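Long-range contacts in Serine/threonine-protein kinase PknI (Mycobacterium tuberculosis, PDB 5XLM), which is a membrane-spanning Ser/Thr kinase that slows mycobacterial growth within the infected host, represented here by its extracellular sensor domain in monomeric form: residues A[43-48]-A[169-174]; A[65-70]-A[80-85]; A[149-154]-A[163-168]. One frame throughout, in Å; residues are numbered along the deposited sequence.

Overall arrangement
All three contacts lie in one curled antiparallel sheet of the PknI sensor domain, a fold without alpha-helices. Interaction 1 joins strand 38-51 to strand 165-174, far apart in sequence, while interactions 2 and 3 are hairpin pairings nested within the loop it closes. Interactions 1 and 3 share strand 165-174 and touch through Ile168, which packs on Ile44. Interaction 2, whose centre is about 23 Å from that of interaction 3, lies on the opposite side of the chain's centre. It is the buried contact, rich in aromatic and CH-pi packing. Interaction 3 is partly buried and relies on branched aliphatic side chains, whereas interaction 1 is a surface contact edged by hydrogen-bonded Glu43, Gln45 and Lys48 side chains.

Interaction 1: A[43-48]-A[169-174]; sequences EIQRSK and PAVASR
Gln45 turns its CG away from its own carbonyl carbon (chi1 -57°) and runs on extended, which carries its amide across Pro169 and over to Val171. There Gln45 NE2 lies 3.6 Å from Val171 CG2, and OE1 is equally close to Pro169 CB, the glutamine chain crossing the proline ring at about a right angle. Glu43, with CG opposite the backbone N (chi1 -176°), reaches out on the same face as Val171; its OE1 accepts a 2.9 Å hydrogen bond from Gln45 NE2. This acceptor lies in the plane of the Gln45 amide, whereas NE2 comes in from above the carboxylate plane. Lys48 NZ bonds to Gln45 OE1 from above the carbonyl plane, so both ends of the amide have a partner, which should restrict its rotation. Lys48 CB packs on Pro169 CG. On the other face Ile44 CD1 meets Ala170 CB at 4.0 Å, and Ala170 rests on Leu136. The strands pair through Glu43 N to Val171 O (2.8 Å) and Val171 N to Glu43 O, followed by Gln45 N to Pro169 O (2.9 Å). Gln45 centres an inverse gamma turn, where the chain leaves a short antiparallel ladder between strands far apart in sequence but adjacent in the curled sheet.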
ATOM      1  N   GLU A  43       2.251   0.104   7.719  1.00 26.00           N
ATOM      2  CA  GLU A  43       3.493   0.597   8.303  1.00 27.03           C
ATOM      3  C   GLU A  43       4.585   0.518   7.244  1.00 28.92           C
ATOM      4  O   GLU A  43       4.958  -0.576   6.810  1.00 30.72           O
ATOM      5  CB  GLU A  43       3.876  -0.199   9.547  1.00 33.91           C
ATOM      6  CG  GLU A  43       5.116   0.337  10.252  1.00 43.33           C
ATOM      7  CD  GLU A  43       5.488  -0.467  11.485  1.00 54.89           C
ATOM      8  OE1 GLU A  43       5.482  -1.714  11.412  1.00 53.22           O
ATOM      9  OE2 GLU A  43       5.776   0.150  12.531  1.00 63.07           O
ATOM     10  N   ILE A  44       5.084   1.677   6.826  1.00 27.72           N
ATOM     11  CA  ILE A  44       6.230   1.758   5.929  1.00 27.17           C
ATOM     12  C   ILE A  44       7.474   1.859   6.804  1.00 37.82           C
ATOM     13  O   ILE A  44       7.759   2.913   7.375  1.00 34.80           O
ATOM     14  CB  ILE A  44       6.111   2.951   4.973  1.00 31.19           C
ATOM     15  CG1 ILE A  44       4.814   2.857   4.171  1.00 26.21           C
ATOM     16  CG2 ILE A  44       7.304   3.004   4.033  1.00 30.85           C
ATOM     17  CD1 ILE A  44       4.728   1.625   3.294  1.00 26.25           C
ATOM     18  N   GLN A  45       8.216   0.756   6.912  1.00 40.18           N
ATOM     19  CA  GLN A  45       9.314   0.647   7.873  1.00 39.03           C
ATOM     20  C   GLN A  45      10.593   1.196   7.247  1.00 39.67           C
ATOM     21  O   GLN A  45      11.482   0.464   6.807  1.00 35.38           O
ATOM     22  CB  GLN A  45       9.472  -0.795   8.328  1.00 30.23           C
ATOM     23  CG  GLN A  45       8.204  -1.370   8.931  1.00 33.86           C
ATOM     24  CD  GLN A  45       8.326  -2.842   9.245  1.00 41.00           C
ATOM     25  OE1 GLN A  45       9.135  -3.551   8.646  1.00 43.99           O
ATOM     26  NE2 GLN A  45       7.523  -3.313  10.193  1.00 40.76           N
ATOM     27  N   ARG A  46      10.685   2.529   7.233  1.00 41.44           N
ATOM     28  CA  ARG A  46      11.828   3.221   6.651  1.00 47.45           C
ATOM     29  C   ARG A  46      13.111   3.036   7.450  1.00 42.43           C
ATOM     30  O   ARG A  46      14.185   3.394   6.953  1.00 37.73           O
ATOM     31  CB  ARG A  46      11.514   4.713   6.500  1.00 55.32           C
ATOM     32  CG  ARG A  46      10.844   5.072   5.178  1.00 57.97           C
ATOM     33  CD  ARG A  46      10.441   6.540   5.121  1.00 65.10           C
ATOM     34  NE  ARG A  46       9.949   6.913   3.796  1.00 71.21           N
ATOM     35  CZ  ARG A  46       8.678   6.826   3.416  1.00 72.69           C
ATOM     36  NH1 ARG A  46       8.324   7.184   2.190  1.00 72.31           N
ATOM     37  NH2 ARG A  46       7.758   6.380   4.264  1.00 71.90           N
ATOM     38  N   SER A  47      13.037   2.480   8.662  1.00 39.92           N
ATOM     39  CA  SER A  47      14.251   2.152   9.398  1.00 49.00           C
ATOM     40  C   SER A  47      14.990   0.965   8.796  1.00 52.25           C
ATOM     41  O   SER A  47      16.104   0.665   9.237  1.00 56.03           O
ATOM     42  CB  SER A  47      13.925   1.859  10.862  1.00 50.40           C
ATOM     43  OG  SER A  47      13.056   0.746  10.981  1.00 54.27           O
ATOM     44  N   LYS A  48      14.395   0.286   7.813  1.00 47.00           N
ATOM     45  CA  LYS A  48      15.009  -0.856   7.146  1.00 40.51           C
ATOM     46  C   LYS A  48      15.197  -0.603   5.656  1.00 39.09           C
ATOM     47  O   LYS A  48      15.304  -1.554   4.873  1.00 45.06           O
ATOM     48  CB  LYS A  48      14.165  -2.112   7.367  1.00 36.87           C
ATOM     49  CG  LYS A  48      13.933  -2.463   8.827  1.00 44.47           C
ATOM     50  CD  LYS A  48      12.659  -3.281   8.973  1.00 51.49           C
ATOM     51  CE  LYS A  48      12.623  -4.047  10.284  1.00 51.68           C
ATOM     52  NZ  LYS A  48      11.386  -4.870  10.392  1.00 49.58           N
ATOM     53  N   PRO A 169      10.667  -2.246   3.682  1.00 28.70           N
ATOM     54  CA  PRO A 169       9.689  -3.241   4.137  1.00 23.45           C
ATOM     55  C   PRO A 169       8.392  -2.587   4.586  1.00 24.37           C
ATOM     56  O   PRO A 169       8.372  -1.442   5.045  1.00 28.77           O
ATOM     57  CB  PRO A 169      10.404  -3.930   5.305  1.00 23.28           C
ATOM     58  CG  PRO A 169      11.859  -3.741   5.007  1.00 27.07           C
ATOM     59  CD  PRO A 169      11.959  -2.381   4.375  1.00 27.32           C
ATOM     60  N   ALA A 170       7.295  -3.328   4.437  1.00 24.52           N
ATOM     61  CA  ALA A 170       5.967  -2.818   4.745  1.00 23.95           C
ATOM     62  C   ALA A 170       5.125  -3.913   5.379  1.00 23.55           C
ATOM     63  O   ALA A 170       5.244  -5.088   5.022  1.00 22.74           O
ATOM     64  CB  ALA A 170       5.266  -2.284   3.489  1.00 24.11           C
ATOM     65  N   VAL A 171       4.273  -3.517   6.322  1.00 24.21           N
ATOM     66  CA  VAL A 171       3.344  -4.417   6.992  1.00 28.56           C
ATOM     67  C   VAL A 171       1.963  -3.783   6.963  1.00 26.27           C
ATOM     68  O   VAL A 171       1.821  -2.574   7.175  1.00 26.17           O
ATOM     69  CB  VAL A 171       3.775  -4.715   8.447  1.00 32.50           C
ATOM     70  CG1 VAL A 171       2.750  -5.599   9.144  1.00 32.23           C
ATOM     71  CG2 VAL A 171       5.147  -5.366   8.476  1.00 31.09           C
ATOM     72  N   ALA A 172       0.947  -4.596   6.688  1.00 25.25           N
ATOM     73  CA  ALA A 172      -0.439  -4.148   6.679  1.00 29.65           C
ATOM     74  C   ALA A 172      -1.260  -5.080   7.554  1.00 28.92           C
ATOM     75  O   ALA A 172      -1.224  -6.300   7.371  1.00 27.60           O
ATOM     76  CB  ALA A 172      -1.005  -4.110   5.255  1.00 26.39           C
ATOM     77  N   SER A 173      -1.991  -4.508   8.506  1.00 33.32           N
ATOM     78  CA  SER A 173      -2.800  -5.280   9.435  1.00 29.20           C
ATOM     79  C   SER A 173      -4.195  -4.683   9.506  1.00 31.37           C
ATOM     80  O   SER A 173      -4.357  -3.459   9.537  1.00 35.33           O
ATOM     81  CB  SER A 173      -2.158  -5.321  10.828  1.00 37.14           C
ATOM     82  OG  SER A 173      -1.582  -4.070  11.163  1.00 47.90           O
ATOM     83  N   ARG A 174      -5.201  -5.554   9.522  1.00 30.44           N
ATOM     84  CA  ARG A 174      -6.588  -5.115   9.506  1.00 36.56           C
ATOM     85  C   ARG A 174      -7.030  -4.705  10.905  1.00 44.16           C
ATOM     86  O   ARG A 174      -6.776  -5.416  11.881  1.00 46.59           O
ATOM     87  CB  ARG A 174      -7.487  -6.228   8.966  1.00 34.35           C
ATOM     88  CG  ARG A 174      -8.935  -5.815   8.768  1.00 35.49           C
ATOM     89  CD  ARG A 174      -9.760  -6.961   8.209  1.00 36.58           C
ATOM     90  NE  ARG A 174     -11.132  -6.555   7.909  1.00 46.46           N
ATOM     91  CZ  ARG A 174     -12.127  -6.576   8.788  1.00 47.05           C
ATOM     92  NH1 ARG A 174     -11.907  -6.980  10.032  1.00 51.76           N
ATOM     93  NH2 ARG A 174     -13.344  -6.188   8.426  1.00 48.19           N
TER

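Interaction 2: A[65-70]-A[80-85]; sequences WWAFRT and AATMLD
Phe68 and Ala81 make a CH-pi contact: Ala81 CB sits over the middle of the phenyl ring, 3.5 Å from its centroid. In a second one, Met83 CB lies over the face of the Trp66 six-membered ring, 3.9 Å from its centroid. The first torsion of Met83 (chi1 -165°) sets CG beside the carbonyl carbon, and the extended thioether then crosses the indole obliquely in a Met-aromatic contact, with Met83 SD 4.6 Å from the centroid of the same Trp66 ring. Aliphatic packing takes over on the other face, where Ala67 CB touches Thr82 CG2 at 3.8 Å and Leu84 CD2 at 4.0 Å. Backbone hydrogen bonds give the antiparallel ladder its register. Ala67 and Thr82 exchange two of them, as do Arg69 and Ala80, and Leu84 N continues the series to Trp65 O at 2.8 Å. Beyond that last rung a water accepts from Trp65 N and lies 2.7 Å from Leu84 O, linking the two segments. The hairpin is flanked by strand 38-51 beside 62-72 and by strand 100-105 beside 77-83. Phe100 meets Trp66 edge-to-face and Tyr40 does the same to Phe68, while Ile42 packs against both rings, so the aromatic face is covered from both neighbouring strands.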
ATOM      1  N   TRP A  65      -3.332   4.882   7.948  1.00 28.48           N
ATOM      2  CA  TRP A  65      -4.553   4.092   8.001  1.00 35.58           C
ATOM      3  C   TRP A  65      -5.359   4.275   6.725  1.00 32.26           C
ATOM      4  O   TRP A  65      -5.460   5.385   6.191  1.00 33.31           O
ATOM      5  CB  TRP A  65      -5.393   4.459   9.226  1.00 33.83           C
ATOM      6  CG  TRP A  65      -4.872   3.819  10.472  1.00 32.94           C
ATOM      7  CD1 TRP A  65      -5.328   2.673  11.057  1.00 30.93           C
ATOM      8  CD2 TRP A  65      -3.773   4.268  11.272  1.00 31.04           C
ATOM      9  NE1 TRP A  65      -4.590   2.390  12.181  1.00 36.67           N
ATOM     10  CE2 TRP A  65      -3.627   3.352  12.333  1.00 33.21           C
ATOM     11  CE3 TRP A  65      -2.902   5.361  11.199  1.00 34.03           C
ATOM     12  CZ2 TRP A  65      -2.649   3.495  13.313  1.00 42.54           C
ATOM     13  CZ3 TRP A  65      -1.928   5.500  12.174  1.00 37.70           C
ATOM     14  CH2 TRP A  65      -1.809   4.572  13.216  1.00 39.72           C
ATOM     15  N   TRP A  66      -5.931   3.173   6.243  1.00 31.61           N
ATOM     16  CA  TRP A  66      -6.605   3.138   4.957  1.00 30.40           C
ATOM     17  C   TRP A  66      -7.891   2.335   5.074  1.00 31.50           C
ATOM     18  O   TRP A  66      -7.991   1.405   5.880  1.00 31.20           O
ATOM     19  CB  TRP A  66      -5.702   2.529   3.874  1.00 32.05           C
ATOM     20  CG  TRP A  66      -4.391   3.239   3.715  1.00 26.46           C
ATOM     21  CD1 TRP A  66      -3.285   3.110   4.506  1.00 27.13           C
ATOM     22  CD2 TRP A  66      -4.048   4.185   2.697  1.00 26.17           C
ATOM     23  NE1 TRP A  66      -2.277   3.921   4.046  1.00 27.28           N
ATOM     24  CE2 TRP A  66      -2.719   4.590   2.935  1.00 26.71           C
ATOM     25  CE3 TRP A  66      -4.736   4.727   1.607  1.00 28.92           C
ATOM     26  CZ2 TRP A  66      -2.066   5.516   2.125  1.00 27.01           C
ATOM     27  CZ3 TRP A  66      -4.084   5.645   0.802  1.00 26.17           C
ATOM     28  CH2 TRP A  66      -2.762   6.030   1.065  1.00 32.18           C
ATOM     29  N   ALA A  67      -8.875   2.706   4.263  1.00 30.76           N
ATOM     30  CA  ALA A  67     -10.128   1.970   4.149  1.00 35.93           C
ATOM     31  C   ALA A  67     -10.097   1.203   2.832  1.00 25.56           C
ATOM     32  O   ALA A  67     -10.142   1.804   1.754  1.00 30.82           O
ATOM     33  CB  ALA A  67     -11.324   2.916   4.221  1.00 32.26           C
ATOM     34  N   PHE A  68     -10.001  -0.119   2.922  1.00 26.64           N
ATOM     35  CA  PHE A  68      -9.882  -0.986   1.759  1.00 25.96           C
ATOM     36  C   PHE A  68     -11.237  -1.570   1.380  1.00 26.62           C
ATOM     37  O   PHE A  68     -12.035  -1.934   2.249  1.00 26.61           O
ATOM     38  CB  PHE A  68      -8.897  -2.129   2.027  1.00 26.52           C
ATOM     39  CG  PHE A  68      -7.469  -1.808   1.682  1.00 26.42           C
ATOM     40  CD1 PHE A  68      -6.907  -2.278   0.506  1.00 26.37           C
ATOM     41  CD2 PHE A  68      -6.684  -1.055   2.541  1.00 26.51           C
ATOM     42  CE1 PHE A  68      -5.591  -1.995   0.187  1.00 29.57           C
ATOM     43  CE2 PHE A  68      -5.367  -0.768   2.225  1.00 28.69           C
ATOM     44  CZ  PHE A  68      -4.821  -1.239   1.048  1.00 27.80           C
ATOM     45  N   ARG A  69     -11.489  -1.659   0.076  1.00 25.84           N
ATOM     46  CA  ARG A  69     -12.613  -2.417  -0.452  1.00 30.82           C
ATOM     47  C   ARG A  69     -12.138  -3.169  -1.689  1.00 30.49           C
ATOM     48  O   ARG A  69     -11.303  -2.668  -2.449  1.00 28.65           O
ATOM     49  CB  ARG A  69     -13.812  -1.507  -0.776  1.00 41.52           C
ATOM     50  CG  ARG A  69     -13.798  -0.919  -2.169  1.00 55.84           C
ATOM     51  CD  ARG A  69     -14.763   0.247  -2.320  1.00 66.01           C
ATOM     52  NE  ARG A  69     -16.158  -0.160  -2.469  1.00 74.40           N
ATOM     53  CZ  ARG A  69     -17.152   0.291  -1.711  1.00 80.00           C
ATOM     54  NH1 ARG A  69     -16.910   1.173  -0.749  1.00 80.61           N
ATOM     55  NH2 ARG A  69     -18.391  -0.131  -1.920  1.00 81.47           N
ATOM     56  N   THR A  70     -12.654  -4.380  -1.875  1.00 30.47           N
ATOM     57  CA  THR A  70     -12.198  -5.269  -2.934  1.00 30.39           C
ATOM     58  C   THR A  70     -13.383  -5.733  -3.769  1.00 31.51           C
ATOM     59  O   THR A  70     -14.450  -6.040  -3.231  1.00 33.81           O
ATOM     60  CB  THR A  70     -11.452  -6.482  -2.354  1.00 27.96           C
ATOM     61  OG1 THR A  70     -10.273  -6.039  -1.669  1.00 28.71           O
ATOM     62  CG2 THR A  70     -11.052  -7.455  -3.454  1.00 36.54           C
ATOM     63  N   ALA A  80      -9.238  -1.066  -3.816  1.00 29.66           N
ATOM     64  CA  ALA A  80      -9.087   0.377  -3.747  1.00 30.09           C
ATOM     65  C   ALA A  80      -8.959   0.792  -2.291  1.00 29.90           C
ATOM     66  O   ALA A  80      -9.652   0.256  -1.421  1.00 31.86           O
ATOM     67  CB  ALA A  80     -10.275   1.086  -4.396  1.00 31.78           C
ATOM     68  N   ALA A  81      -8.069   1.740  -2.025  1.00 30.25           N
ATOM     69  CA  ALA A  81      -7.804   2.182  -0.664  1.00 30.37           C
ATOM     70  C   ALA A  81      -7.833   3.702  -0.605  1.00 30.71           C
ATOM     71  O   ALA A  81      -7.109   4.369  -1.353  1.00 31.29           O
ATOM     72  CB  ALA A  81      -6.453   1.659  -0.166  1.00 31.04           C
ATOM     73  N   THR A  82      -8.667   4.243   0.281  1.00 30.81           N
ATOM     74  CA  THR A  82      -8.715   5.675   0.527  1.00 36.52           C
ATOM     75  C   THR A  82      -8.109   5.959   1.894  1.00 37.15           C
ATOM     76  O   THR A  82      -8.344   5.217   2.852  1.00 31.75           O
ATOM     77  CB  THR A  82     -10.144   6.221   0.430  1.00 44.65           C
ATOM     78  OG1 THR A  82     -10.139   7.626   0.737  1.00 60.18           O
ATOM     79  CG2 THR A  82     -11.083   5.488   1.382  1.00 43.71           C
ATOM     80  N   MET A  83      -7.315   7.022   1.972  1.00 31.92           N
ATOM     81  CA  MET A  83      -6.557   7.305   3.182  1.00 32.47           C
ATOM     82  C   MET A  83      -7.453   7.891   4.265  1.00 36.43           C
ATOM     83  O   MET A  83      -8.293   8.756   4.002  1.00 36.49           O
ATOM     84  CB  MET A  83      -5.411   8.266   2.878  1.00 34.65           C
ATOM     85  CG  MET A  83      -4.360   8.341   3.968  1.00 40.50           C
ATOM     86  SD  MET A  83      -2.961   9.368   3.479  1.00 50.01           S
ATOM     87  CE  MET A  83      -1.849   9.132   4.861  1.00 56.77           C
ATOM     88  N   LEU A  84      -7.266   7.409   5.487  1.00 45.47           N
ATOM     89  CA  LEU A  84      -7.976   7.911   6.650  1.00 47.57           C
ATOM     90  C   LEU A  84      -7.093   8.900   7.403  1.00 49.09           C
ATOM     91  O   LEU A  84      -5.885   8.996   7.175  1.00 47.00           O
ATOM     92  CB  LEU A  84      -8.399   6.751   7.556  1.00 46.34           C
ATOM     93  CG  LEU A  84      -9.229   5.647   6.892  1.00 45.52           C
ATOM     94  CD1 LEU A  84      -9.452   4.504   7.867  1.00 45.36           C
ATOM     95  CD2 LEU A  84     -10.559   6.188   6.381  1.00 46.10           C
ATOM     96  N   ASP A  85      -7.716   9.652   8.306  1.00 48.54           N
ATOM     97  CA  ASP A  85      -6.967  10.628   9.082  1.00 49.47           C
ATOM     98  C   ASP A  85      -6.088   9.923  10.110  1.00 49.37           C
ATOM     99  O   ASP A  85      -6.384   8.813  10.558  1.00 48.96           O
ATOM    100  CB  ASP A  85      -7.919  11.611   9.763  1.00 50.88           C
ATOM    101  CG  ASP A  85      -7.230  12.897  10.178  1.00 67.63           C
ATOM    102  OD1 ASP A  85      -6.369  12.848  11.081  1.00 59.18           O
ATOM    103  OD2 ASP A  85      -7.535  13.953   9.581  1.00 66.44           O
TER
HETATM  104  O   HOH W   1      -3.537   7.798   7.726  1.00 25.49           O

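Interaction 3: A[149-154]-A[163-168]; sequences EMVVTV and GAVIRI
A beta hairpin formed by strands 146-154 and 165-174 brings Val152 against Ile166, whose CB atoms lie 3.9 Å apart. These two residues form a hydrogen-bonded antiparallel pair, with Val152 N to Ile166 O at 2.8 Å and the return bond from Ile166 N nearly straight (168°). Met150 and Ile168 repeat the pattern, and at the loop end, where the chain is less well ordered, Val154 N bonds to Ala164 O at 3.0 Å. On the face opposite Val152 and Ile166, Val165 spreads its two methyls over two partners: CG1 meets Val151 CG1 at 3.8 Å, and CG2 meets Thr153 CG2 at 4.0 Å. Val165 CG1 also lies over the centre of the Arg167 guanidinium. Glu149 CG lies between the backbone N and the carbonyl carbon (chi1 59°) and the chain then runs extended, which brings it alongside Arg167, pointing the same way. Glu149 OE1 touches Arg167 CD at 3.5 Å but remains 4.3 Å from Arg167 NE, too far for a salt bridge; Glu149 OE2 instead forms one with Arg139, and Arg167 makes a cation-pi contact with Tyr53. Strands 131-140 and 38-51 flank this antiparallel beta hairpin, so that neither of its strands is an edge strand of the sheet here.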
ATOM      1  N   GLU A 149       6.634  -4.819   0.684  1.00 21.09           N
ATOM      2  CA  GLU A 149       7.676  -3.811   0.592  1.00 18.85           C
ATOM      3  C   GLU A 149       7.249  -2.729  -0.383  1.00 18.12           C
ATOM      4  O   GLU A 149       6.450  -2.971  -1.293  1.00 18.13           O
ATOM      5  CB  GLU A 149       9.010  -4.422   0.148  1.00 21.29           C
ATOM      6  CG  GLU A 149       8.937  -5.108  -1.201  1.00 30.60           C
ATOM      7  CD  GLU A 149      10.197  -5.876  -1.544  1.00 31.90           C
ATOM      8  OE1 GLU A 149      11.299  -5.429  -1.159  1.00 31.79           O
ATOM      9  OE2 GLU A 149      10.081  -6.935  -2.199  1.00 38.93           O
ATOM     10  N   MET A 150       7.786  -1.532  -0.173  1.00 23.76           N
ATOM     11  CA  MET A 150       7.653  -0.439  -1.122  1.00 24.26           C
ATOM     12  C   MET A 150       8.905  -0.404  -1.989  1.00 29.20           C
ATOM     13  O   MET A 150      10.026  -0.405  -1.469  1.00 28.07           O
ATOM     14  CB  MET A 150       7.455   0.886  -0.386  1.00 27.99           C
ATOM     15  CG  MET A 150       7.125   2.077  -1.269  1.00 42.75           C
ATOM     16  SD  MET A 150       6.627   3.496  -0.272  1.00 62.00           S
ATOM     17  CE  MET A 150       7.137   4.861  -1.315  1.00 65.87           C
ATOM     18  N   VAL A 151       8.714  -0.398  -3.305  1.00 27.51           N
ATOM     19  CA  VAL A 151       9.811  -0.498  -4.261  1.00 30.10           C
ATOM     20  C   VAL A 151       9.892   0.810  -5.032  1.00 31.90           C
ATOM     21  O   VAL A 151       8.925   1.209  -5.697  1.00 30.41           O
ATOM     22  CB  VAL A 151       9.630  -1.689  -5.214  1.00 30.04           C
ATOM     23  CG1 VAL A 151      10.792  -1.767  -6.190  1.00 27.21           C
ATOM     24  CG2 VAL A 151       9.504  -2.986  -4.427  1.00 28.03           C
ATOM     25  N   VAL A 152      11.042   1.471  -4.951  1.00 29.26           N
ATOM     26  CA  VAL A 152      11.277   2.748  -5.612  1.00 30.96           C
ATOM     27  C   VAL A 152      12.447   2.564  -6.569  1.00 37.25           C
ATOM     28  O   VAL A 152      13.601   2.449  -6.135  1.00 35.88           O
ATOM     29  CB  VAL A 152      11.561   3.870  -4.606  1.00 39.54           C
ATOM     30  CG1 VAL A 152      11.665   5.206  -5.322  1.00 34.80           C
ATOM     31  CG2 VAL A 152      10.480   3.908  -3.535  1.00 36.68           C
ATOM     32  N   THR A 153      12.155   2.538  -7.867  1.00 37.92           N
ATOM     33  CA  THR A 153      13.169   2.367  -8.900  1.00 46.46           C
ATOM     34  C   THR A 153      13.491   3.718  -9.525  1.00 55.25           C
ATOM     35  O   THR A 153      12.591   4.415 -10.002  1.00 50.46           O
ATOM     36  CB  THR A 153      12.694   1.385  -9.972  1.00 41.94           C
ATOM     37  OG1 THR A 153      12.189   0.200  -9.343  1.00 40.74           O
ATOM     38  CG2 THR A 153      13.844   1.005 -10.889  1.00 43.73           C
ATOM     39  N   VAL A 154      14.777   4.075  -9.533  1.00 63.19           N
ATOM     40  CA  VAL A 154      15.229   5.394  -9.964  1.00 65.73           C
ATOM     41  C   VAL A 154      15.497   5.388 -11.463  1.00 72.16           C
ATOM     42  O   VAL A 154      16.059   4.430 -12.007  1.00 74.41           O
ATOM     43  CB  VAL A 154      16.484   5.819  -9.180  1.00 61.78           C
ATOM     44  CG1 VAL A 154      16.935   7.198  -9.617  1.00 69.66           C
ATOM     45  CG2 VAL A 154      16.213   5.788  -7.684  1.00 56.78           C
ATOM     46  N   GLY A 163      19.296   4.519 -11.616  1.00 99.11           N
ATOM     47  CA  GLY A 163      19.106   3.108 -11.889  1.00 91.73           C
ATOM     48  C   GLY A 163      19.011   2.188 -10.688  1.00 80.32           C
ATOM     49  O   GLY A 163      18.781   0.986 -10.848  1.00 74.84           O
ATOM     50  N   ALA A 164      19.187   2.723  -9.483  1.00 78.05           N
ATOM     51  CA  ALA A 164      19.131   1.893  -8.292  1.00 74.63           C
ATOM     52  C   ALA A 164      17.684   1.552  -7.940  1.00 81.35           C
ATOM     53  O   ALA A 164      16.730   2.057  -8.539  1.00 75.14           O
ATOM     54  CB  ALA A 164      19.814   2.584  -7.119  1.00 75.40           C
ATOM     55  N   VAL A 165      17.529   0.676  -6.951  1.00 42.79           N
ATOM     56  CA  VAL A 165      16.222   0.209  -6.498  1.00 38.68           C
ATOM     57  C   VAL A 165      16.178   0.346  -4.983  1.00 40.74           C
ATOM     58  O   VAL A 165      16.915  -0.348  -4.271  1.00 42.89           O
ATOM     59  CB  VAL A 165      15.944  -1.240  -6.917  1.00 37.40           C
ATOM     60  CG1 VAL A 165      14.599  -1.697  -6.370  1.00 35.20           C
ATOM     61  CG2 VAL A 165      15.980  -1.374  -8.430  1.00 32.25           C
ATOM     62  N   ILE A 166      15.315   1.227  -4.489  1.00 41.89           N
ATOM     63  CA  ILE A 166      15.138   1.431  -3.056  1.00 38.11           C
ATOM     64  C   ILE A 166      14.000   0.543  -2.572  1.00 36.17           C
ATOM     65  O   ILE A 166      12.891   0.585  -3.117  1.00 37.56           O
ATOM     66  CB  ILE A 166      14.853   2.908  -2.741  1.00 43.64           C
ATOM     67  CG1 ILE A 166      15.934   3.801  -3.347  1.00 47.11           C
ATOM     68  CG2 ILE A 166      14.761   3.116  -1.242  1.00 39.80           C
ATOM     69  CD1 ILE A 166      15.728   5.275  -3.078  1.00 48.06           C
ATOM     70  N   ARG A 167      14.271  -0.257  -1.544  1.00 34.11           N
ATOM     71  CA  ARG A 167      13.296  -1.182  -0.984  1.00 32.84           C
ATOM     72  C   ARG A 167      13.058  -0.838   0.477  1.00 35.95           C
ATOM     73  O   ARG A 167      14.011  -0.678   1.247  1.00 32.45           O
ATOM     74  CB  ARG A 167      13.768  -2.632  -1.122  1.00 27.02           C
ATOM     75  CG  ARG A 167      13.867  -3.107  -2.561  1.00 23.36           C
ATOM     76  CD  ARG A 167      14.341  -4.547  -2.644  1.00 29.47           C
ATOM     77  NE  ARG A 167      14.506  -4.988  -4.025  1.00 35.96           N
ATOM     78  CZ  ARG A 167      15.613  -4.804  -4.737  1.00 42.78           C
ATOM     79  NH1 ARG A 167      16.654  -4.183  -4.200  1.00 45.52           N
ATOM     80  NH2 ARG A 167      15.681  -5.236  -5.988  1.00 39.62           N
ATOM     81  N   ILE A 168      11.785  -0.721   0.852  1.00 24.68           N
ATOM     82  CA  ILE A 168      11.390  -0.394   2.215  1.00 28.32           C
ATOM     83  C   ILE A 168      10.373  -1.437   2.661  1.00 30.30           C
ATOM     84  O   ILE A 168       9.293  -1.535   2.072  1.00 26.51           O
ATOM     85  CB  ILE A 168      10.790   1.017   2.328  1.00 29.89           C
ATOM     86  CG1 ILE A 168      11.699   2.040   1.644  1.00 30.87           C
ATOM     87  CG2 ILE A 168      10.582   1.387   3.785  1.00 29.64           C
ATOM     88  CD1 ILE A 168      10.963   3.236   1.078  1.00 33.98           C
TER